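Local coordinates for valine-pyruvate aminotransferase (Salmonella typhimurium, PDB 3G7Q), which uses pyridoxal 5'-phosphate to transfer the amino group between valine and pyruvate, a transamination that contributes to the biosynthesis of alanine, at residues W343-D348 and T384-R389. Residues are numbered along the deposited sequence; the frame is centred on the assembly and turned at random.
Sequences WLWFKD and THQCMR
The Trp345 indole and the Gln386 amide extend alongside one another almost in one plane, tilted by only 18°. Trp345 NE1 gives its hydrogen to Gln386 OE1 at 3.1 Å, within the ring plane and on a lone pair of the amide oxygen. Asp348 N also donates to Gln386 OE1, over 3.2 Å but less well directed, 68° out of the amide plane and off its lone pairs. The glutamine reaches both because its chain runs extended beyond CG; its NE2 shares a water with Asp348 OD1. An amide suits this place, accepting through one end while donating through the other.

Backbone pairing sets the frame. Leu344 and Met388 form an antiparallel hydrogen-bonded pair, and Phe346 N, at the centre of an inverse gamma turn, continues the pattern to Gln386 O at 2.8 Å. Small Cys387 fits where both indoles crowd it: its CB lies above the Trp343 ring plane, displaced toward the rim, 3.4 Å from Trp343 CZ2, while SG approaches both five-membered rings obliquely. A chi1 of 179° lays the Trp343 indole across toward strand 387-391, and its NE1 bonds to Tyr168 OH. On the other face of the sheet, the unbranched chain of Met388, present as selenomethionine, brings CG to the Phe346 ring edge, 3.7 Å from Phe346 CE2.

Arg389, bonded to Asn191 and Gly37, is consistent with the class I aminotransferase arginine that receives the substrate carboxylate. Strands 341-345 and 387-391 are neighbours in the small domain's mixed sheet, flanked by strands 332-334 and 368-369; helices 353-362 and 396-416 cover the face bearing Leu344 and Met388.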
ATOM      1  N   TRP A 343      -6.967  27.468   7.352  1.00 29.01           N
ATOM      2  CA  TRP A 343      -8.228  27.478   6.602  1.00 29.02           C
ATOM      3  C   TRP A 343      -8.716  28.907   6.609  1.00 27.99           C
ATOM      4  O   TRP A 343      -9.045  29.482   7.684  1.00 29.14           O
ATOM      5  CB  TRP A 343      -9.207  26.539   7.263  1.00 29.62           C
ATOM      6  CG  TRP A 343     -10.579  26.412   6.681  1.00 27.09           C
ATOM      7  CD1 TRP A 343     -11.732  26.910   7.180  1.00 29.09           C
ATOM      8  CD2 TRP A 343     -10.946  25.620   5.538  1.00 27.52           C
ATOM      9  NE1 TRP A 343     -12.783  26.516   6.415  1.00 29.37           N
ATOM     10  CE2 TRP A 343     -12.335  25.719   5.402  1.00 29.95           C
ATOM     11  CE3 TRP A 343     -10.226  24.863   4.609  1.00 29.32           C
ATOM     12  CZ2 TRP A 343     -13.042  25.079   4.378  1.00 29.17           C
ATOM     13  CZ3 TRP A 343     -10.922  24.207   3.599  1.00 29.22           C
ATOM     14  CH2 TRP A 343     -12.315  24.325   3.495  1.00 28.00           C
ATOM     15  N   LEU A 344      -8.779  29.465   5.399  1.00 27.81           N
ATOM     16  CA  LEU A 344      -9.116  30.864   5.193  1.00 29.45           C
ATOM     17  C   LEU A 344     -10.532  31.000   4.672  1.00 28.55           C
ATOM     18  O   LEU A 344     -10.873  30.391   3.657  1.00 29.25           O
ATOM     19  CB  LEU A 344      -8.156  31.496   4.192  1.00 29.09           C
ATOM     20  CG  LEU A 344      -6.649  31.259   4.475  1.00 33.82           C
ATOM     21  CD1 LEU A 344      -5.772  31.921   3.390  1.00 30.39           C
ATOM     22  CD2 LEU A 344      -6.258  31.680   5.895  1.00 30.44           C
ATOM     23  N   TRP A 345     -11.333  31.805   5.367  1.00 29.14           N
ATOM     24  CA  TRP A 345     -12.702  32.107   4.988  1.00 28.87           C
ATOM     25  C   TRP A 345     -12.775  33.583   4.588  1.00 29.29           C
ATOM     26  O   TRP A 345     -12.689  34.451   5.444  1.00 28.11           O
ATOM     27  CB  TRP A 345     -13.659  31.780   6.125  1.00 29.23           C
ATOM     28  CG  TRP A 345     -15.086  32.193   5.917  1.00 27.72           C
ATOM     29  CD1 TRP A 345     -15.746  32.356   4.721  1.00 32.03           C
ATOM     30  CD2 TRP A 345     -16.068  32.397   6.947  1.00 26.98           C
ATOM     31  NE1 TRP A 345     -17.057  32.724   4.956  1.00 31.48           N
ATOM     32  CE2 TRP A 345     -17.279  32.750   6.310  1.00 31.10           C
ATOM     33  CE3 TRP A 345     -16.036  32.329   8.340  1.00 29.53           C
ATOM     34  CZ2 TRP A 345     -18.442  33.038   7.024  1.00 30.56           C
ATOM     35  CZ3 TRP A 345     -17.210  32.643   9.055  1.00 30.32           C
ATOM     36  CH2 TRP A 345     -18.381  33.006   8.383  1.00 31.73           C
ATOM     37  N   PHE A 346     -12.922  33.829   3.289  1.00 29.34           N
ATOM     38  CA  PHE A 346     -12.995  35.171   2.714  1.00 27.03           C
ATOM     39  C   PHE A 346     -14.453  35.542   2.812  1.00 28.17           C
ATOM     40  O   PHE A 346     -15.235  35.400   1.871  1.00 28.07           O
ATOM     41  CB  PHE A 346     -12.441  35.166   1.286  1.00 27.35           C
ATOM     42  CG  PHE A 346     -11.052  34.584   1.199  1.00 27.38           C
ATOM     43  CD1 PHE A 346      -9.987  35.184   1.864  1.00 28.83           C
ATOM     44  CD2 PHE A 346     -10.805  33.415   0.481  1.00 28.88           C
ATOM     45  CE1 PHE A 346      -8.724  34.653   1.786  1.00 31.10           C
ATOM     46  CE2 PHE A 346      -9.531  32.890   0.405  1.00 32.17           C
ATOM     47  CZ  PHE A 346      -8.494  33.495   1.059  1.00 30.46           C
ATOM     48  N   LYS A 347     -14.847  35.997   4.000  1.00 29.21           N
ATOM     49  CA  LYS A 347     -16.290  36.119   4.295  1.00 31.19           C
ATOM     50  C   LYS A 347     -17.010  37.035   3.315  1.00 31.80           C
ATOM     51  O   LYS A 347     -16.572  38.137   3.062  1.00 35.17           O
ATOM     52  CB  LYS A 347     -16.554  36.536   5.754  1.00 34.50           C
ATOM     53  CG  LYS A 347     -18.053  36.596   6.129  1.00 35.60           C
ATOM     54  CD  LYS A 347     -18.312  36.672   7.653  1.00 35.63           C
ATOM     55  CE  LYS A 347     -19.830  36.636   7.956  1.00 40.45           C
ATOM     56  NZ  LYS A 347     -20.510  37.833   7.402  1.00 45.88           N
ATOM     57  N   ASP A 348     -18.077  36.503   2.729  1.00 34.30           N
ATOM     58  CA  ASP A 348     -18.897  37.217   1.743  1.00 35.65           C
ATOM     59  C   ASP A 348     -18.122  37.612   0.463  1.00 36.74           C
ATOM     60  O   ASP A 348     -18.547  38.528  -0.253  1.00 36.84           O
ATOM     61  CB  ASP A 348     -19.596  38.441   2.373  1.00 37.34           C
ATOM     62  CG  ASP A 348     -20.442  38.071   3.573  1.00 36.43           C
ATOM     63  OD1 ASP A 348     -21.097  37.006   3.570  1.00 42.51           O
ATOM     64  OD2 ASP A 348     -20.430  38.842   4.530  1.00 44.86           O
ATOM     65  N   THR A 384     -19.187  27.211   1.418  1.00 29.85           N
ATOM     66  CA  THR A 384     -18.158  26.297   0.909  1.00 30.98           C
ATOM     67  C   THR A 384     -17.370  26.912  -0.242  1.00 34.04           C
ATOM     68  O   THR A 384     -16.248  26.507  -0.504  1.00 36.88           O
ATOM     69  CB  THR A 384     -18.728  24.941   0.472  1.00 32.18           C
ATOM     70  OG1 THR A 384     -19.499  25.059  -0.733  1.00 30.41           O
ATOM     71  CG2 THR A 384     -19.588  24.336   1.608  1.00 32.50           C
ATOM     72  N   HIS A 385     -17.959  27.900  -0.908  1.00 30.99           N
ATOM     73  CA  HIS A 385     -17.295  28.586  -2.017  1.00 28.86           C
ATOM     74  C   HIS A 385     -16.573  29.862  -1.594  1.00 28.89           C
ATOM     75  O   HIS A 385     -16.178  30.667  -2.442  1.00 27.84           O
ATOM     76  CB  HIS A 385     -18.344  28.887  -3.095  1.00 28.87           C
ATOM     77  CG  HIS A 385     -18.899  27.651  -3.701  1.00 29.07           C
ATOM     78  ND1 HIS A 385     -18.176  26.916  -4.615  1.00 29.22           N
ATOM     79  CD2 HIS A 385     -20.049  26.973  -3.486  1.00 30.18           C
ATOM     80  CE1 HIS A 385     -18.879  25.856  -4.971  1.00 29.50           C
ATOM     81  NE2 HIS A 385     -20.019  25.861  -4.296  1.00 28.16           N
ATOM     82  N   GLN A 386     -16.385  30.057  -0.295  1.00 27.71           N
ATOM     83  CA  GLN A 386     -15.717  31.242   0.210  1.00 29.30           C
ATOM     84  C   GLN A 386     -14.457  30.892   1.002  1.00 29.15           C
ATOM     85  O   GLN A 386     -13.848  31.779   1.573  1.00 28.93           O
ATOM     86  CB  GLN A 386     -16.674  32.024   1.111  1.00 29.89           C
ATOM     87  CG  GLN A 386     -17.900  32.501   0.381  1.00 32.70           C
ATOM     88  CD  GLN A 386     -18.945  33.169   1.257  1.00 36.72           C
ATOM     89  OE1 GLN A 386     -18.756  33.429   2.458  1.00 36.77           O
ATOM     90  NE2 GLN A 386     -20.080  33.453   0.643  1.00 40.74           N
ATOM     91  N   CYS A 387     -14.058  29.613   1.002  1.00 26.65           N
ATOM     92  CA  CYS A 387     -12.909  29.164   1.785  1.00 27.63           C
ATOM     93  C   CYS A 387     -11.819  28.559   0.925  1.00 29.11           C
ATOM     94  O   CYS A 387     -12.079  28.091  -0.193  1.00 28.95           O
ATOM     95  CB  CYS A 387     -13.332  28.119   2.820  1.00 29.19           C
ATOM     96  SG  CYS A 387     -14.571  28.612   4.038  1.00 31.16           S
HETATM   97  N   MSE A 388     -10.603  28.571   1.455  1.00 26.85           N
HETATM   98  CA  MSE A 388      -9.465  27.915   0.841  1.00 28.93           C
HETATM   99  C   MSE A 388      -8.563  27.348   1.907  1.00 30.44           C
HETATM  100  O   MSE A 388      -8.490  27.871   3.014  1.00 29.20           O
HETATM  101  CB  MSE A 388      -8.633  28.877  -0.008  1.00 30.02           C
HETATM  102  CG  MSE A 388      -9.407  29.489  -1.169  1.00 34.45           C
HETATM  103 SE   MSE A 388      -8.216  30.227  -2.540  0.75 32.34          SE
HETATM  104  CE  MSE A 388      -8.021  28.470  -3.117  1.00 30.07           C
ATOM    105  N   ARG A 389      -7.854  26.277   1.569  1.00 29.69           N
ATOM    106  CA  ARG A 389      -6.858  25.725   2.476  1.00 29.12           C
ATOM    107  C   ARG A 389      -5.450  26.065   1.988  1.00 28.79           C
ATOM    108  O   ARG A 389      -5.150  25.938   0.792  1.00 30.67           O
ATOM    109  CB  ARG A 389      -6.956  24.209   2.526  1.00 29.96           C
ATOM    110  CG  ARG A 389      -6.104  23.566   3.619  1.00 30.38           C
ATOM    111  CD  ARG A 389      -5.979  22.031   3.420  1.00 30.80           C
ATOM    112  NE  ARG A 389      -5.009  21.662   2.379  1.00 29.92           N
ATOM    113  CZ  ARG A 389      -4.798  20.411   1.951  1.00 32.12           C
ATOM    114  NH1 ARG A 389      -5.480  19.393   2.464  1.00 31.34           N
ATOM    115  NH2 ARG A 389      -3.905  20.173   0.995  1.00 31.74           N
TER
HETATM  116  O   HOH W   1     -22.039  35.458   1.565  1.00 50.90           O